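Local coordinates for protein tryptophan halogenase (Shewanella frigidimarina, PDB 2PYX) that probably acts as a flavin-dependent tryptophan halogenase, a member of a family of FAD-binding proteins assigned monooxygenase activity, at residues Q466-L469 with Y470-F474; F407-L410 with H411-S415; E441-Y445 with Q446-Q450; E133-S136 with F137-V141. All blocks are in the same frame, centred on the assembly; numbering follows the deposited sequence.

Contact 1: Q466-L469 with Y470-F474; sequences QYVL and YGMSF
Leu-469 sets its two methyl groups against two different aromatic rings. CD1 lies over one face of Phe-474, 3.6 Å from the ring centroid and shifted toward CG. CD2 covers a face of Tyr-470 in a looser CH-pi contact, 4.2 Å from the centroid and 28° off the ring normal. The closest ring atom is at the phenol end: CD2 is 3.8 Å from CZ of Tyr-470. The Leu-469 and Tyr-470 side chains run side by side and point the same way; Leu-469 has CG anti to N (chi1 -166°), Tyr-470 has it beside N. A looser apolar contact joins Val-468 CG1 to the selenium of selenomethionine Met-472.

Backbone bonds make up the second group. Tyr-470 N donates to Gln-466 O at 2.9 Å, and Met-472 N donates to Val-468 O at 3.1 Å. The helix then ends in a Schellman motif. Phe-474 N reaches back to Leu-469 O at 3.1 Å, and Ser-473 N binds Tyr-470 O at 3.2 Å. Ser-473, with phi at 66°, makes the reversal.

Outside the segments, Tyr-470 OH is hydrogen-bonded to Thr-476 OG1. Val-468 packs on helix 383-413, close to Glu-361, a predicted tryptophan-binding residue.

The same reversal that gives the last helical carbonyls their donors also folds Phe-474 back over Leu-469. Polar capping and apolar closure therefore work together at this helix end.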
loop_
_atom_site.group_PDB
_atom_site.type_symbol
_atom_site.label_atom_id
_atom_site.label_comp_id
_atom_site.label_asym_id
_atom_site.label_seq_id
_atom_site.Cartn_x
_atom_site.Cartn_y
_atom_site.Cartn_z
ATOM N N GLN A 466 16.627 2.832 3.258
ATOM C CA GLN A 466 17.828 2.040 3.513
ATOM C C GLN A 466 17.696 0.624 2.972
ATOM O O GLN A 466 18.615 0.091 2.351
ATOM C CB GLN A 466 18.091 1.975 5.024
ATOM C CG GLN A 466 18.357 3.349 5.649
ATOM C CD GLN A 466 18.411 3.321 7.167
ATOM O OE1 GLN A 466 17.966 2.348 7.805
ATOM N NE2 GLN A 466 19.001 4.376 7.754
ATOM N N TYR A 467 16.550 0.005 3.203
ATOM C CA TYR A 467 16.375 -1.386 2.775
ATOM C C TYR A 467 16.489 -1.511 1.258
ATOM O O TYR A 467 17.064 -2.468 0.754
ATOM C CB TYR A 467 15.035 -1.941 3.202
ATOM C CG TYR A 467 14.935 -2.334 4.631
ATOM C CD1 TYR A 467 15.824 -3.270 5.190
ATOM C CD2 TYR A 467 13.908 -1.860 5.423
ATOM C CE1 TYR A 467 15.679 -3.682 6.545
ATOM C CE2 TYR A 467 13.759 -2.305 6.784
ATOM C CZ TYR A 467 14.661 -3.195 7.320
ATOM O OH TYR A 467 14.493 -3.625 8.641
ATOM N N VAL A 468 15.893 -0.572 0.520
ATOM C CA VAL A 468 15.972 -0.607 -0.936
ATOM C C VAL A 468 17.369 -0.221 -1.406
ATOM O O VAL A 468 17.980 -0.937 -2.219
ATOM C CB VAL A 468 14.868 0.253 -1.595
ATOM C CG1 VAL A 468 15.092 0.355 -3.124
ATOM C CG2 VAL A 468 13.505 -0.364 -1.318
ATOM N N LEU A 469 17.897 0.899 -0.929
ATOM C CA LEU A 469 19.191 1.381 -1.389
ATOM C C LEU A 469 20.260 0.304 -1.217
ATOM O O LEU A 469 21.028 0.019 -2.132
ATOM C CB LEU A 469 19.571 2.651 -0.624
ATOM C CG LEU A 469 20.708 3.507 -1.144
ATOM C CD1 LEU A 469 20.382 4.142 -2.480
ATOM C CD2 LEU A 469 21.050 4.619 -0.174
ATOM N N TYR A 470 20.340 -0.254 -0.016
ATOM C CA TYR A 470 21.381 -1.227 0.298
ATOM C C TYR A 470 20.996 -2.640 -0.086
ATOM O O TYR A 470 21.878 -3.481 -0.313
ATOM C CB TYR A 470 21.826 -1.099 1.744
ATOM C CG TYR A 470 22.389 0.289 1.991
ATOM C CD1 TYR A 470 23.452 0.810 1.233
ATOM C CD2 TYR A 470 21.775 1.150 2.896
ATOM C CE1 TYR A 470 23.900 2.097 1.380
ATOM C CE2 TYR A 470 22.254 2.460 3.063
ATOM C CZ TYR A 470 23.294 2.938 2.325
ATOM O OH TYR A 470 23.737 4.231 2.467
ATOM N N GLY A 471 19.707 -2.937 -0.195
ATOM C CA GLY A 471 19.293 -4.170 -0.836
ATOM C C GLY A 471 19.866 -4.295 -2.234
ATOM O O GLY A 471 20.240 -5.409 -2.673
HETATM N N MSE A 472 19.921 -3.181 -2.936
HETATM C CA MSE A 472 20.402 -3.129 -4.300
HETATM C C MSE A 472 21.871 -2.750 -4.415
HETATM O O MSE A 472 22.344 -2.348 -5.475
HETATM C CB MSE A 472 19.491 -2.206 -5.126
HETATM C CG MSE A 472 18.074 -2.677 -5.121
HETATM SE SE MSE A 472 16.934 -1.620 -6.349
HETATM C CE MSE A 472 17.798 -2.181 -8.100
ATOM N N SER A 473 22.620 -2.889 -3.320
ATOM C CA SER A 473 24.086 -2.795 -3.338
ATOM C C SER A 473 24.644 -1.427 -3.679
ATOM O O SER A 473 25.780 -1.296 -4.153
ATOM C CB SER A 473 24.675 -3.851 -4.264
ATOM O OG SER A 473 24.278 -5.125 -3.801
ATOM N N PHE A 474 23.867 -0.384 -3.379
ATOM C CA PHE A 474 24.356 0.973 -3.594
ATOM C C PHE A 474 25.537 1.279 -2.681
ATOM O O PHE A 474 25.524 0.882 -1.512
ATOM C CB PHE A 474 23.211 1.932 -3.309
ATOM C CG PHE A 474 23.501 3.381 -3.625
ATOM C CD1 PHE A 474 23.139 3.930 -4.830
ATOM C CD2 PHE A 474 24.037 4.237 -2.643
ATOM C CE1 PHE A 474 23.318 5.276 -5.082
ATOM C CE2 PHE A 474 24.222 5.559 -2.915
ATOM C CZ PHE A 474 23.870 6.087 -4.116
#

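Contact 2: F407-L410 with H411-S415; sequences FLKL and HYVIS
His-411 and Phe-407 meet one helical turn apart, and their first torsions differ. Phe-407 holds CG anti to N (chi1 -177°). His-411 holds CG beside N and opposite the carbonyl carbon (chi1 -68°). The imidazole thus swings back along the helix. Its CE1 stands over the centre of the phenyl ring, 3.7 Å from Phe-407 CZ. The pair is T-shaped: the edge of the imidazole meets the phenyl face, with centroids 4.8 Å apart. ND1 of His-411 also donates to Phe-407 O at 2.7 Å. That oxygen lies in the imidazole plane, but the bond is bent at the hydrogen (139°). Bond and ring contact together fix the rotation of the imidazole. At its other nitrogen, NE2 bonds OE2 of Glu-361, a predicted tryptophan-binding residue.

The site is the C-terminal end of the long helix 383-413. Here Lys-409 O accepts from two backbone donors, Tyr-412 N at 2.9 Å and Val-413 N at 3.0 Å.

Lys-409 bends at chi2 and is extended beyond. The contact of its CE with Val-413 CG2 is uncertain, because the valine is modelled in two conformers. NZ ends in hydrogen bonds to Val-250 O, Ser-431 OG and His-426 ND1. Ile-414 brings CG1 to 3.4 Å from Leu-410 O. Its CG2 touches Leu-410 CD1 at 4.1 Å.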
loop_
_atom_site.group_PDB
_atom_site.type_symbol
_atom_site.label_atom_id
_atom_site.label_comp_id
_atom_site.label_asym_id
_atom_site.label_seq_id
_atom_site.Cartn_x
_atom_site.Cartn_y
_atom_site.Cartn_z
ATOM N N PHE A 407 10.292 7.204 -3.983
ATOM C CA PHE A 407 10.633 5.896 -3.420
ATOM C C PHE A 407 10.507 4.809 -4.492
ATOM O O PHE A 407 11.382 3.948 -4.631
ATOM C CB PHE A 407 9.786 5.561 -2.181
ATOM C CG PHE A 407 10.169 4.255 -1.527
ATOM C CD1 PHE A 407 11.487 3.973 -1.223
ATOM C CD2 PHE A 407 9.209 3.300 -1.243
ATOM C CE1 PHE A 407 11.840 2.759 -0.607
ATOM C CE2 PHE A 407 9.549 2.106 -0.619
ATOM C CZ PHE A 407 10.863 1.841 -0.311
ATOM N N LEU A 408 9.405 4.828 -5.239
ATOM C CA LEU A 408 9.246 3.854 -6.331
ATOM C C LEU A 408 10.337 4.015 -7.358
ATOM O O LEU A 408 10.975 3.057 -7.755
ATOM C CB LEU A 408 7.883 3.992 -6.975
ATOM C CG LEU A 408 6.768 3.196 -6.292
ATOM C CD1 LEU A 408 6.619 3.457 -4.797
ATOM C CD2 LEU A 408 5.442 3.401 -7.024
ATOM N N LYS A 409 10.593 5.254 -7.779
ATOM C CA LYS A 409 11.629 5.492 -8.798
ATOM C C LYS A 409 13.001 4.998 -8.342
ATOM O O LYS A 409 13.790 4.487 -9.157
ATOM C CB LYS A 409 11.686 6.970 -9.143
ATOM C CG LYS A 409 12.728 7.336 -10.210
ATOM C CD LYS A 409 12.453 6.598 -11.570
ATOM C CE LYS A 409 13.412 7.094 -12.635
ATOM N NZ LYS A 409 12.966 6.781 -14.054
ATOM N N LEU A 410 13.312 5.158 -7.053
ATOM C CA LEU A 410 14.574 4.655 -6.486
ATOM C C LEU A 410 14.829 3.196 -6.866
ATOM O O LEU A 410 15.957 2.805 -7.082
ATOM C CB LEU A 410 14.536 4.764 -4.940
ATOM C CG LEU A 410 15.815 4.321 -4.194
ATOM C CD1 LEU A 410 16.999 5.154 -4.535
ATOM C CD2 LEU A 410 15.599 4.355 -2.660
ATOM N N HIS A 411 13.771 2.373 -6.856
ATOM C CA HIS A 411 13.893 0.944 -7.131
ATOM C C HIS A 411 14.483 0.731 -8.515
ATOM O O HIS A 411 15.214 -0.261 -8.731
ATOM C CB HIS A 411 12.555 0.221 -7.061
ATOM C CG HIS A 411 11.936 0.142 -5.691
ATOM N ND1 HIS A 411 11.560 1.268 -4.977
ATOM C CD2 HIS A 411 11.591 -0.922 -4.928
ATOM C CE1 HIS A 411 10.986 0.881 -3.844
ATOM N NE2 HIS A 411 10.988 -0.441 -3.790
ATOM N N TYR A 412 14.148 1.591 -9.453
ATOM C CA TYR A 412 14.642 1.481 -10.832
ATOM C C TYR A 412 15.998 2.116 -11.017
ATOM O O TYR A 412 16.851 1.614 -11.746
ATOM C CB TYR A 412 13.667 2.156 -11.809
ATOM C CG TYR A 412 12.309 1.530 -11.868
ATOM C CD1 TYR A 412 12.075 0.442 -12.693
ATOM C CD2 TYR A 412 11.226 1.992 -11.115
ATOM C CE1 TYR A 412 10.848 -0.132 -12.745
ATOM C CE2 TYR A 412 9.977 1.414 -11.204
ATOM C CZ TYR A 412 9.794 0.339 -12.017
ATOM O OH TYR A 412 8.543 -0.251 -12.102
ATOM N N VAL A 413 16.185 3.286 -10.435
ATOM C CA VAL A 413 17.354 4.127 -10.797
ATOM C C VAL A 413 18.679 3.508 -10.427
ATOM O O VAL A 413 19.696 3.764 -11.075
ATOM C CB VAL A 413 17.346 5.504 -10.114
ATOM C CG1 VAL A 413 18.683 6.291 -10.427
ATOM C CG2 VAL A 413 16.214 6.300 -10.560
ATOM N N ILE A 414 18.683 2.720 -9.349
ATOM C CA ILE A 414 19.921 2.122 -8.860
ATOM C C ILE A 414 20.163 0.682 -9.339
ATOM O O ILE A 414 21.100 -0.000 -8.878
ATOM C CB ILE A 414 20.047 2.238 -7.335
ATOM C CG1 ILE A 414 19.004 1.389 -6.631
ATOM C CG2 ILE A 414 19.962 3.703 -6.925
ATOM C CD1 ILE A 414 18.980 1.585 -5.109
ATOM N N SER A 415 19.368 0.239 -10.302
ATOM C CA SER A 415 19.688 -1.002 -10.998
ATOM C C SER A 415 20.964 -0.859 -11.815
ATOM O O SER A 415 21.341 0.239 -12.236
ATOM C CB SER A 415 18.543 -1.393 -11.959
ATOM O OG SER A 415 18.821 -2.675 -12.537
#

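Contact 3: E441-Y445 with Q446-Q450; sequences ELWRY and QTPSQ
Trp-443 lies flat against Pro-448, five residues on, and also brushes the carbonyl of Gln-446. The approach starts at the backbone. Trp-443 CA makes a CA-H...O contact of 3.1 Å with Gln-446 O. CB is 3.8 Å from that same oxygen. CG is about equally far from this oxygen and from Pro-448 CG, which lie on the same side of the indole. Farther out, CD1 comes within 3.6 Å of Gln-446 O, which sits obliquely to the indole. NE1 is 3.4 Å from Pro-448 CA, and it donates to Asp-452 OD2 farther along the loop. CE2 and CD2 lie under the proline ring. Pro-448 CG is 3.7 Å from the centroid of the five-membered ring and only 9° off its normal, a clear CH-pi contact. At the six-membered ring, CZ2 still meets Pro-448 CB at 4.0 Å.

This is where the chain passes from helix 434-443 into the loop that leads to helix 462-471. The change of direction is marked by Gln-446, whose backbone is extended. Its N donates to Leu-442 O at 3.1 Å, in the carbonyl plane, and Tyr-445 N shares the same acceptor.

The Gln-446 side chain doubles back beside Leu-442. Its CG lies between N and the carbonyl carbon (chi1 63°), and the chain is straight beyond. The amide carbon CD thereby comes to rest 3.8 Å from Leu-442 CD1, and NE2 lies near both leucine methyls.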
loop_
_atom_site.group_PDB
_atom_site.type_symbol
_atom_site.label_atom_id
_atom_site.label_comp_id
_atom_site.label_asym_id
_atom_site.label_seq_id
_atom_site.Cartn_x
_atom_site.Cartn_y
_atom_site.Cartn_z
ATOM N N GLU A 441 22.558 11.883 -4.748
ATOM C CA GLU A 441 23.859 12.508 -4.583
ATOM C C GLU A 441 24.276 12.480 -3.114
ATOM O O GLU A 441 25.402 12.080 -2.796
ATOM C CB GLU A 441 23.837 13.921 -5.153
ATOM C CG GLU A 441 25.089 14.722 -4.926
ATOM C CD GLU A 441 24.934 16.169 -5.367
ATOM O OE1 GLU A 441 24.307 17.036 -4.646
ATOM O OE2 GLU A 441 25.503 16.441 -6.448
ATOM N N LEU A 442 23.377 12.883 -2.209
ATOM C CA LEU A 442 23.704 12.878 -0.796
ATOM C C LEU A 442 24.055 11.489 -0.297
ATOM O O LEU A 442 25.014 11.325 0.475
ATOM C CB LEU A 442 22.536 13.453 -0.001
ATOM C CG LEU A 442 22.712 13.569 1.501
ATOM C CD1 LEU A 442 23.888 14.462 1.809
ATOM C CD2 LEU A 442 21.441 14.081 2.161
ATOM N N TRP A 443 23.317 10.472 -0.760
ATOM C CA TRP A 443 23.479 9.128 -0.233
ATOM C C TRP A 443 24.759 8.461 -0.718
ATOM O O TRP A 443 25.142 7.443 -0.153
ATOM C CB TRP A 443 22.250 8.290 -0.537
ATOM C CG TRP A 443 21.034 8.767 0.157
ATOM C CD1 TRP A 443 20.982 9.492 1.327
ATOM C CD2 TRP A 443 19.669 8.528 -0.221
ATOM N NE1 TRP A 443 19.666 9.703 1.688
ATOM C CE2 TRP A 443 18.844 9.132 0.763
ATOM C CE3 TRP A 443 19.060 7.892 -1.306
ATOM C CZ2 TRP A 443 17.447 9.112 0.675
ATOM C CZ3 TRP A 443 17.671 7.887 -1.383
ATOM C CH2 TRP A 443 16.897 8.497 -0.406
ATOM N N ARG A 444 25.419 9.025 -1.728
ATOM C CA ARG A 444 26.775 8.572 -2.040
ATOM C C ARG A 444 27.709 8.779 -0.862
ATOM O O ARG A 444 28.721 8.091 -0.753
ATOM C CB ARG A 444 27.318 9.320 -3.238
ATOM C CG ARG A 444 26.677 8.995 -4.540
ATOM C CD ARG A 444 27.225 9.899 -5.631
ATOM N NE ARG A 444 28.644 9.637 -5.848
ATOM C CZ ARG A 444 29.483 10.421 -6.529
ATOM N NH1 ARG A 444 29.073 11.556 -7.076
ATOM N NH2 ARG A 444 30.754 10.049 -6.666
ATOM N N TYR A 445 27.376 9.736 -0.002
ATOM C CA TYR A 445 28.289 10.218 1.028
ATOM C C TYR A 445 27.829 9.967 2.441
ATOM O O TYR A 445 28.641 9.997 3.375
ATOM C CB TYR A 445 28.634 11.703 0.823
ATOM C CG TYR A 445 29.288 11.931 -0.491
ATOM C CD1 TYR A 445 30.607 11.572 -0.677
ATOM C CD2 TYR A 445 28.581 12.454 -1.567
ATOM C CE1 TYR A 445 31.204 11.740 -1.906
ATOM C CE2 TYR A 445 29.177 12.634 -2.786
ATOM C CZ TYR A 445 30.489 12.279 -2.945
ATOM O OH TYR A 445 31.126 12.450 -4.187
ATOM N N GLN A 446 26.539 9.707 2.633
ATOM C CA GLN A 446 26.021 9.339 3.950
ATOM C C GLN A 446 24.772 8.479 3.812
ATOM O O GLN A 446 24.075 8.551 2.800
ATOM C CB GLN A 446 25.727 10.559 4.811
ATOM C CG GLN A 446 24.637 11.479 4.261
ATOM C CD GLN A 446 24.389 12.658 5.170
ATOM O OE1 GLN A 446 25.341 13.233 5.733
ATOM N NE2 GLN A 446 23.113 13.020 5.353
ATOM N N THR A 447 24.465 7.677 4.816
ATOM C CA THR A 447 23.286 6.855 4.740
ATOM C C THR A 447 22.004 7.681 4.803
ATOM O O THR A 447 21.984 8.769 5.402
ATOM C CB THR A 447 23.226 5.786 5.831
ATOM O OG1 THR A 447 23.160 6.426 7.110
ATOM C CG2 THR A 447 24.441 4.886 5.767
ATOM N N PRO A 448 20.908 7.146 4.238
ATOM C CA PRO A 448 19.585 7.750 4.486
ATOM C C PRO A 448 19.326 7.762 5.983
ATOM O O PRO A 448 19.756 6.870 6.723
ATOM C CB PRO A 448 18.602 6.808 3.772
ATOM C CG PRO A 448 19.502 6.061 2.706
ATOM C CD PRO A 448 20.823 5.922 3.410
ATOM N N SER A 449 18.655 8.815 6.429
ATOM C CA SER A 449 18.324 8.902 7.847
ATOM C C SER A 449 17.038 9.660 8.050
ATOM O O SER A 449 16.484 10.220 7.127
ATOM C CB SER A 449 19.446 9.585 8.641
ATOM O OG SER A 449 19.359 10.974 8.427
ATOM N N GLN A 450 16.569 9.660 9.295
ATOM C CA GLN A 450 15.365 10.441 9.636
ATOM C C GLN A 450 15.514 11.913 9.314
ATOM O O GLN A 450 14.506 12.622 9.091
ATOM C CB GLN A 450 15.002 10.291 11.116
#

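Contact 4: E133-S136 with F137-V141; sequences EQVS and FAEAV
Ser-136 turns OG into the position between its N and its carbonyl carbon (chi1 66°), which brings the hydroxyl up to the backbone of Glu-139. Glu-139 sends CG anti to its own N (chi1 -174°), and its extended chain carries OE1 back toward the N-terminal end of the helix, within reach of a water bound to Ser-136 N. Glu-139 N donates to Ser-136 OG at 3.0 Å, with 156° at the hydrogen. The same OG is also close to Glu-139 CB, at 3.2 Å.

Ser-136 is the N-cap of the short helix 137-141. The Ser-x-x-Glu spacing is that of a capping box, but here the return bond runs through a water. The water accepts from Ser-136 N at 2.9 Å and donates to Glu-139 OE1 at 2.9 Å. A carboxylate at this end of a helix is probably favoured by the helix dipole. The first helical backbone bond follows, from Ala-140 N to Ser-136 O at 3.0 Å.

Val-135 adds an apolar contact just before the cap. Its CG2 passes obliquely over the glutamate chain, 3.9 Å from Glu-139 CB and nearly as close to CD. Its CG1 meets Ala-140 CB at 4.2 Å, the residue pair of a hydrophobic staple. The carbonyl of Val-135 accepts from Trp-128 NE1, and the Trp-128 side chain also touches Ala-140. Phe-137 directs its CB away from the cap, and its ring packs against the rings of Trp-128 and Tyr-467.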
loop_
_atom_site.group_PDB
_atom_site.type_symbol
_atom_site.label_atom_id
_atom_site.label_comp_id
_atom_site.label_asym_id
_atom_site.label_seq_id
_atom_site.Cartn_x
_atom_site.Cartn_y
_atom_site.Cartn_z
ATOM N N GLU A 133 29.958 -6.491 2.185
ATOM C CA GLU A 133 30.408 -7.591 1.362
ATOM C C GLU A 133 30.313 -8.902 2.107
ATOM O O GLU A 133 30.411 -9.962 1.480
ATOM C CB GLU A 133 31.849 -7.369 0.871
ATOM C CG GLU A 133 32.029 -6.107 0.059
ATOM C CD GLU A 133 31.091 -6.020 -1.140
ATOM O OE1 GLU A 133 31.003 -7.008 -1.910
ATOM O OE2 GLU A 133 30.437 -4.963 -1.304
ATOM N N GLN A 134 30.108 -8.851 3.425
ATOM C CA GLN A 134 29.993 -10.068 4.220
ATOM C C GLN A 134 28.572 -10.472 4.613
ATOM O O GLN A 134 28.294 -11.651 4.802
ATOM C CB GLN A 134 30.844 -9.952 5.472
ATOM C CG GLN A 134 32.360 -10.085 5.186
ATOM C CD GLN A 134 32.985 -8.815 4.621
ATOM O OE1 GLN A 134 32.739 -7.733 5.125
ATOM N NE2 GLN A 134 33.781 -8.949 3.567
ATOM N N VAL A 135 27.672 -9.498 4.761
ATOM C CA VAL A 135 26.312 -9.781 5.182
ATOM C C VAL A 135 25.390 -8.698 4.609
ATOM O O VAL A 135 25.801 -7.553 4.505
ATOM C CB VAL A 135 26.217 -9.809 6.731
ATOM C CG1 VAL A 135 26.558 -8.464 7.361
ATOM C CG2 VAL A 135 24.866 -10.328 7.215
ATOM N N SER A 136 24.172 -9.088 4.238
ATOM C CA SER A 136 23.193 -8.124 3.723
ATOM C C SER A 136 22.734 -7.215 4.817
ATOM O O SER A 136 22.691 -7.575 5.985
ATOM C CB SER A 136 21.997 -8.811 3.088
ATOM O OG SER A 136 21.222 -9.524 4.029
ATOM N N PHE A 137 22.358 -5.995 4.440
ATOM C CA PHE A 137 21.755 -5.092 5.381
ATOM C C PHE A 137 20.562 -5.743 6.087
ATOM O O PHE A 137 20.471 -5.728 7.308
ATOM C CB PHE A 137 21.344 -3.808 4.646
ATOM C CG PHE A 137 20.635 -2.802 5.510
ATOM C CD1 PHE A 137 21.224 -2.263 6.647
ATOM C CD2 PHE A 137 19.351 -2.401 5.190
ATOM C CE1 PHE A 137 20.542 -1.332 7.431
ATOM C CE2 PHE A 137 18.679 -1.466 5.942
ATOM C CZ PHE A 137 19.251 -0.945 7.077
ATOM N N ALA A 138 19.651 -6.331 5.340
ATOM C CA ALA A 138 18.450 -6.887 5.961
ATOM C C ALA A 138 18.771 -8.033 6.924
ATOM O O ALA A 138 18.226 -8.086 8.029
ATOM C CB ALA A 138 17.451 -7.346 4.937
ATOM N N GLU A 139 19.684 -8.911 6.531
ATOM C CA GLU A 139 20.072 -9.947 7.506
ATOM C C GLU A 139 20.707 -9.362 8.769
ATOM O O GLU A 139 20.481 -9.891 9.873
ATOM C CB GLU A 139 21.004 -10.957 6.874
ATOM C CG GLU A 139 21.288 -12.128 7.840
ATOM C CD GLU A 139 22.093 -13.258 7.233
ATOM O OE1 GLU A 139 22.122 -13.411 5.993
ATOM O OE2 GLU A 139 22.713 -14.004 8.023
ATOM N N ALA A 140 21.509 -8.303 8.610
ATOM C CA ALA A 140 22.224 -7.716 9.727
ATOM C C ALA A 140 21.299 -7.057 10.737
ATOM O O ALA A 140 21.624 -7.028 11.934
ATOM C CB ALA A 140 23.257 -6.717 9.241
ATOM N N VAL A 141 20.154 -6.505 10.298
ATOM C CA VAL A 141 19.357 -5.626 11.156
ATOM C C VAL A 141 17.954 -6.113 11.443
ATOM O O VAL A 141 17.244 -5.512 12.228
ATOM C CB VAL A 141 19.253 -4.169 10.621
ATOM C CG1 VAL A 141 20.621 -3.574 10.364
ATOM C CG2 VAL A 141 18.405 -4.118 9.368
HETATM O O HOH W 1 23.703 -11.912 4.130
#

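How the contacts relate
All four contacts are local, so none encloses a loop and none nests in or crosses another. They follow in series along the chain. Contact 4 comes first, at the start of helix 137-141. Contact 2 lies at the end of helix 383-413. Contact 3 leads out of helix 434-443, and contact 1 closes helix 462-471. In space, contact 1 joins the other three. Met-472 lies against the His-411 carbonyl of contact 2, Gln-466 NE2 probably bonds Pro-448 O of contact 3, and Gln-466 packs on Phe-137 of contact 4. Contact 4 touches neither contact 2 nor contact 3. Leu-410 just reaches Trp-443.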